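Local coordinates for protein serpin (Taeniopygia guttata, PDB 5HGC) that probably inhibits serine proteases as a member of the serpin family and binds cortisol, at residues V95-L109 / Q164-K176. Numbering follows the deposited sequence.
Sequences VQLNMMNAIFVTAAL and QTVMLLASFVYFK. Unlike the reference sequence in segment 95-109: Ala107 (reference Glu), Ala108 (reference Lys).
Met100 lies across the ring of Phe172: its CB sits over one face, 3.7 Å from CZ and toward the rim, a CH-pi contact. The chain then bends at chi3 (-60°), bringing CE to 3.6 Å from Phe172 CE2, while SD stands oblique to the ring in a Met-aromatic contact. The ring gets there because Phe172 CG lies between its backbone N and carbonyl carbon (chi1 51°), swinging it toward the neighbouring strand. With an alanine in place of Phe172, the Met100 thioether is likely to lose its aromatic partner and be freer to turn. On the same face, Phe104 and Leu168 run side by side, CD1 to CD2 3.9 Å, and Ala170 CB meets the Phe104 ring edge. The opposite face carries Ile103 CG2 against Leu169 CD1 at 3.6 Å, and Val105 CG2 beside Met167 SD.

Between these two side-chain layers, strands 100-106 and 167-176 run antiparallel, with 173° between their N-to-C directions. Reciprocal backbone bonds join Met100 with Phe172, Ala102 with Ala170 and Phe104 with Leu168; Thr106 N to Val166 O, 2.8 Å, extends the series. On the N-terminal side of Met100 the backbones separate and water bridges them, while Leu97 CD1 still packs on Val173 CG2: one molecule accepts from Tyr174 N and lies 2.6 Å from Asn98 O, to which it can donate.

Farther out, helix 135-149 covers the Met100, Phe104 and Phe172 face, and helix 39-52 that of Asn101 and Leu169. Ser171 OG bonds His319 ND1 of strand 316-325, whose direct parallel pairing with 167-176 is consistent with serpin beta-sheet A without a reactive-loop strand inserted there. Backbone bonding is thus divided: Met100, Ala102 and Phe104 pair with 167-176, Ile103 and Val105 with parallel strand 126-130.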
loop_
_atom_site.group_PDB
_atom_site.type_symbol
_atom_site.label_atom_id
_atom_site.label_comp_id
_atom_site.label_asym_id
_atom_site.label_seq_id
_atom_site.Cartn_x
_atom_site.Cartn_y
_atom_site.Cartn_z
ATOM N N VAL A 95 -3.320 -1.003 -14.233
ATOM C CA VAL A 95 -2.431 -0.689 -13.126
ATOM C C VAL A 95 -1.074 -1.334 -13.284
ATOM O O VAL A 95 -0.067 -0.644 -13.210
ATOM C CB VAL A 95 -3.041 -1.074 -11.774
ATOM C CG1 VAL A 95 -2.172 -0.591 -10.621
ATOM C CG2 VAL A 95 -4.415 -0.460 -11.610
ATOM N N GLN A 96 -1.054 -2.646 -13.532
ATOM C CA GLN A 96 0.192 -3.445 -13.590
ATOM C C GLN A 96 0.998 -3.220 -12.336
ATOM O O GLN A 96 2.119 -2.726 -12.390
ATOM C CB GLN A 96 1.044 -3.160 -14.844
ATOM C CG GLN A 96 0.455 -3.699 -16.143
ATOM C CD GLN A 96 0.801 -2.829 -17.331
ATOM O OE1 GLN A 96 1.663 -3.179 -18.149
ATOM N NE2 GLN A 96 0.139 -1.672 -17.424
ATOM N N LEU A 97 0.407 -3.566 -11.203
ATOM C CA LEU A 97 0.951 -3.192 -9.918
ATOM C C LEU A 97 2.107 -4.151 -9.590
ATOM O O LEU A 97 3.072 -3.781 -8.924
ATOM C CB LEU A 97 -0.169 -3.279 -8.905
ATOM C CG LEU A 97 0.132 -2.984 -7.460
ATOM C CD1 LEU A 97 0.609 -1.540 -7.261
ATOM C CD2 LEU A 97 -1.128 -3.314 -6.647
ATOM N N ASN A 98 1.998 -5.374 -10.115
ATOM C CA ASN A 98 2.899 -6.468 -9.827
ATOM C C ASN A 98 3.113 -6.748 -8.338
ATOM O O ASN A 98 4.224 -6.857 -7.863
ATOM C CB ASN A 98 4.165 -6.363 -10.690
ATOM C CG ASN A 98 3.826 -6.414 -12.205
ATOM O OD1 ASN A 98 2.949 -7.187 -12.641
ATOM N ND2 ASN A 98 4.484 -5.562 -13.002
ATOM N N MET A 99 2.024 -6.885 -7.599
ATOM C CA MET A 99 2.147 -7.077 -6.156
ATOM C C MET A 99 2.306 -8.546 -5.908
ATOM O O MET A 99 1.662 -9.354 -6.566
ATOM C CB MET A 99 0.948 -6.527 -5.406
ATOM C CG MET A 99 -0.417 -7.074 -5.764
ATOM S SD MET A 99 -1.507 -6.751 -4.354
ATOM C CE MET A 99 -3.005 -7.256 -5.159
ATOM N N MET A 100 3.180 -8.883 -4.966
ATOM C CA MET A 100 3.570 -10.276 -4.735
ATOM C C MET A 100 3.591 -10.660 -3.269
ATOM O O MET A 100 3.998 -9.864 -2.406
ATOM C CB MET A 100 4.912 -10.548 -5.389
ATOM C CG MET A 100 4.840 -10.456 -6.913
ATOM S SD MET A 100 6.305 -9.959 -7.889
ATOM C CE MET A 100 6.752 -8.303 -7.309
ATOM N N ASN A 101 3.112 -11.882 -3.030
ATOM C CA ASN A 101 3.042 -12.585 -1.742
ATOM C C ASN A 101 3.920 -13.807 -1.824
ATOM O O ASN A 101 3.870 -14.514 -2.834
ATOM C CB ASN A 101 1.645 -13.145 -1.566
ATOM C CG ASN A 101 0.647 -12.077 -1.281
ATOM O OD1 ASN A 101 0.985 -11.052 -0.637
ATOM N ND2 ASN A 101 -0.593 -12.272 -1.767
ATOM N N ALA A 102 4.739 -14.050 -0.807
ATOM C CA ALA A 102 5.525 -15.279 -0.721
ATOM C C ALA A 102 5.584 -15.721 0.725
ATOM O O ALA A 102 5.487 -14.882 1.634
ATOM C CB ALA A 102 6.916 -15.138 -1.321
ATOM N N ILE A 103 5.649 -17.049 0.909
ATOM C CA ILE A 103 5.951 -17.664 2.186
ATOM C C ILE A 103 7.225 -18.473 2.164
ATOM O O ILE A 103 7.520 -19.140 1.189
ATOM C CB ILE A 103 4.792 -18.448 2.821
ATOM C CG1 ILE A 103 4.333 -19.610 1.947
ATOM C CG2 ILE A 103 3.657 -17.508 3.103
ATOM C CD1 ILE A 103 3.384 -20.609 2.615
ATOM N N PHE A 104 8.000 -18.341 3.231
ATOM C CA PHE A 104 9.222 -19.102 3.428
ATOM C C PHE A 104 9.013 -19.938 4.685
ATOM O O PHE A 104 8.851 -19.373 5.791
ATOM C CB PHE A 104 10.410 -18.148 3.506
ATOM C CG PHE A 104 10.592 -17.355 2.257
ATOM C CD1 PHE A 104 9.905 -16.098 2.077
ATOM C CD2 PHE A 104 11.425 -17.846 1.206
ATOM C CE1 PHE A 104 10.076 -15.365 0.875
ATOM C CE2 PHE A 104 11.614 -17.103 0.024
ATOM C CZ PHE A 104 10.931 -15.869 -0.141
ATOM N N VAL A 105 8.878 -21.253 4.500
ATOM C CA VAL A 105 8.446 -22.144 5.605
ATOM C C VAL A 105 9.642 -23.036 5.935
ATOM O O VAL A 105 10.363 -23.508 5.014
ATOM C CB VAL A 105 7.203 -23.016 5.258
ATOM C CG1 VAL A 105 6.698 -23.855 6.466
ATOM C CG2 VAL A 105 6.054 -22.132 4.805
ATOM N N THR A 106 9.883 -23.249 7.236
ATOM C CA THR A 106 10.941 -24.170 7.663
ATOM C C THR A 106 10.811 -25.532 6.986
ATOM O O THR A 106 9.703 -26.094 6.892
ATOM C CB THR A 106 10.990 -24.350 9.178
ATOM O OG1 THR A 106 11.860 -25.437 9.470
ATOM C CG2 THR A 106 9.629 -24.644 9.765
ATOM N N ALA A 107 11.937 -26.023 6.477
ATOM C CA ALA A 107 12.042 -27.383 5.950
ATOM C C ALA A 107 11.534 -28.452 6.943
ATOM O O ALA A 107 11.084 -29.513 6.537
ATOM C CB ALA A 107 13.472 -27.657 5.499
ATOM N N ALA A 108 11.544 -28.111 8.230
ATOM C CA ALA A 108 11.088 -28.981 9.300
ATOM C C ALA A 108 9.552 -29.163 9.411
ATOM O O ALA A 108 9.047 -29.811 10.365
ATOM C CB ALA A 108 11.656 -28.470 10.610
ATOM N N LEU A 109 8.805 -28.552 8.497
ATOM C CA LEU A 109 7.354 -28.664 8.547
ATOM C C LEU A 109 6.802 -29.173 7.225
ATOM O O LEU A 109 7.412 -28.962 6.156
ATOM C CB LEU A 109 6.706 -27.328 8.898
ATOM C CG LEU A 109 6.718 -26.889 10.362
ATOM C CD1 LEU A 109 6.089 -25.511 10.431
ATOM C CD2 LEU A 109 6.034 -27.850 11.347
ATOM N N GLN A 164 15.354 -19.940 14.542
ATOM C CA GLN A 164 14.138 -20.650 14.879
ATOM C C GLN A 164 12.816 -20.243 14.133
ATOM O O GLN A 164 11.677 -20.535 14.617
ATOM C CB GLN A 164 13.955 -20.529 16.382
ATOM C CG GLN A 164 14.415 -21.774 17.111
ATOM C CD GLN A 164 13.811 -21.857 18.484
ATOM O OE1 GLN A 164 13.934 -20.903 19.282
ATOM N NE2 GLN A 164 13.142 -22.994 18.781
ATOM N N THR A 165 12.965 -19.550 12.992
ATOM C CA THR A 165 11.819 -19.040 12.235
ATOM C C THR A 165 11.050 -20.233 11.745
ATOM O O THR A 165 11.594 -21.162 11.187
ATOM C CB THR A 165 12.260 -18.171 11.049
ATOM O OG1 THR A 165 12.984 -17.046 11.543
ATOM C CG2 THR A 165 11.080 -17.650 10.264
ATOM N N VAL A 166 9.767 -20.212 11.997
ATOM C CA VAL A 166 8.920 -21.260 11.484
ATOM C C VAL A 166 8.475 -20.851 10.059
ATOM O O VAL A 166 8.722 -21.578 9.093
ATOM C CB VAL A 166 7.781 -21.514 12.489
ATOM C CG1 VAL A 166 6.727 -22.424 11.920
ATOM C CG2 VAL A 166 8.340 -22.156 13.759
ATOM N N MET A 167 7.864 -19.659 9.941
ATOM C CA MET A 167 7.365 -19.118 8.654
ATOM C C MET A 167 7.528 -17.601 8.583
ATOM O O MET A 167 7.171 -16.873 9.522
ATOM C CB MET A 167 5.900 -19.515 8.444
ATOM C CG MET A 167 5.218 -18.777 7.322
ATOM S SD MET A 167 3.637 -19.495 6.871
ATOM C CE MET A 167 2.676 -19.190 8.336
ATOM N N LEU A 168 8.121 -17.164 7.486
ATOM C CA LEU A 168 8.175 -15.794 7.065
ATOM C C LEU A 168 7.088 -15.531 5.992
ATOM O O LEU A 168 7.089 -16.152 4.934
ATOM C CB LEU A 168 9.574 -15.518 6.485
ATOM C CG LEU A 168 9.744 -14.130 5.848
ATOM C CD1 LEU A 168 9.546 -13.013 6.877
ATOM C CD2 LEU A 168 11.072 -13.945 5.148
ATOM N N LEU A 169 6.148 -14.630 6.260
ATOM C CA LEU A 169 5.211 -14.149 5.204
ATOM C C LEU A 169 5.780 -12.880 4.642
ATOM O O LEU A 169 5.943 -11.913 5.377
ATOM C CB LEU A 169 3.818 -13.901 5.772
ATOM C CG LEU A 169 2.724 -13.339 4.861
ATOM C CD1 LEU A 169 2.363 -14.229 3.677
ATOM C CD2 LEU A 169 1.502 -13.122 5.743
ATOM N N ALA A 170 6.136 -12.895 3.367
ATOM C CA ALA A 170 6.610 -11.683 2.682
ATOM C C ALA A 170 5.522 -11.058 1.724
ATOM O O ALA A 170 4.995 -11.776 0.848
ATOM C CB ALA A 170 7.873 -11.987 1.901
ATOM N N SER A 171 5.165 -9.760 1.892
ATOM C CA SER A 171 4.518 -9.044 0.768
ATOM C C SER A 171 5.325 -7.850 0.344
ATOM O O SER A 171 5.840 -7.078 1.174
ATOM C CB SER A 171 3.051 -8.685 0.982
ATOM O OG SER A 171 2.997 -7.686 1.972
ATOM N N PHE A 172 5.444 -7.706 -0.970
ATOM C CA PHE A 172 6.215 -6.633 -1.488
ATOM C C PHE A 172 5.616 -6.161 -2.792
ATOM O O PHE A 172 4.934 -6.904 -3.478
ATOM C CB PHE A 172 7.671 -7.051 -1.631
ATOM C CG PHE A 172 7.858 -8.343 -2.367
ATOM C CD1 PHE A 172 7.609 -9.587 -1.730
ATOM C CD2 PHE A 172 8.301 -8.346 -3.702
ATOM C CE1 PHE A 172 7.791 -10.787 -2.435
ATOM C CE2 PHE A 172 8.497 -9.559 -4.392
ATOM C CZ PHE A 172 8.239 -10.768 -3.765
ATOM N N VAL A 173 5.901 -4.916 -3.137
ATOM C CA VAL A 173 5.268 -4.258 -4.308
ATOM C C VAL A 173 6.045 -3.003 -4.611
ATOM O O VAL A 173 6.362 -2.243 -3.697
ATOM C CB VAL A 173 3.758 -3.964 -4.089
ATOM C CG1 VAL A 173 3.547 -3.193 -2.796
ATOM C CG2 VAL A 173 3.178 -3.288 -5.306
ATOM N N TYR A 174 6.400 -2.857 -5.883
ATOM C CA TYR A 174 7.021 -1.650 -6.425
ATOM C C TYR A 174 6.022 -1.038 -7.443
ATOM O O TYR A 174 5.349 -1.779 -8.192
ATOM C CB TYR A 174 8.368 -1.949 -7.128
ATOM C CG TYR A 174 8.855 -0.796 -8.012
ATOM C CD1 TYR A 174 9.650 0.260 -7.476
ATOM C CD2 TYR A 174 8.501 -0.721 -9.391
ATOM C CE1 TYR A 174 10.122 1.305 -8.293
ATOM C CE2 TYR A 174 8.933 0.351 -10.199
ATOM C CZ TYR A 174 9.728 1.346 -9.644
ATOM O OH TYR A 174 10.149 2.368 -10.441
ATOM N N PHE A 175 5.950 0.303 -7.481
ATOM C CA PHE A 175 5.135 0.972 -8.466
ATOM C C PHE A 175 5.823 2.246 -8.924
ATOM O O PHE A 175 6.505 2.936 -8.141
ATOM C CB PHE A 175 3.722 1.237 -7.885
ATOM C CG PHE A 175 2.747 1.907 -8.851
ATOM C CD1 PHE A 175 2.160 1.185 -9.923
ATOM C CD2 PHE A 175 2.414 3.263 -8.705
ATOM C CE1 PHE A 175 1.263 1.804 -10.817
ATOM C CE2 PHE A 175 1.520 3.879 -9.601
ATOM C CZ PHE A 175 0.940 3.152 -10.664
ATOM N N LYS A 176 5.653 2.546 -10.202
ATOM C CA LYS A 176 5.923 3.875 -10.776
ATOM C C LYS A 176 4.815 4.155 -11.771
ATOM O O LYS A 176 4.551 3.375 -12.732
ATOM C CB LYS A 176 7.286 3.934 -11.446
ATOM C CG LYS A 176 7.563 5.214 -12.224
ATOM C CD LYS A 176 9.070 5.448 -12.358
ATOM C CE LYS A 176 9.344 6.712 -13.129
ATOM N NZ LYS A 176 10.702 6.814 -13.707
HETATM O O HOH W 1 4.286 -1.876 -10.732
HETATM O O HOH W 2 5.712 -4.684 -7.823
#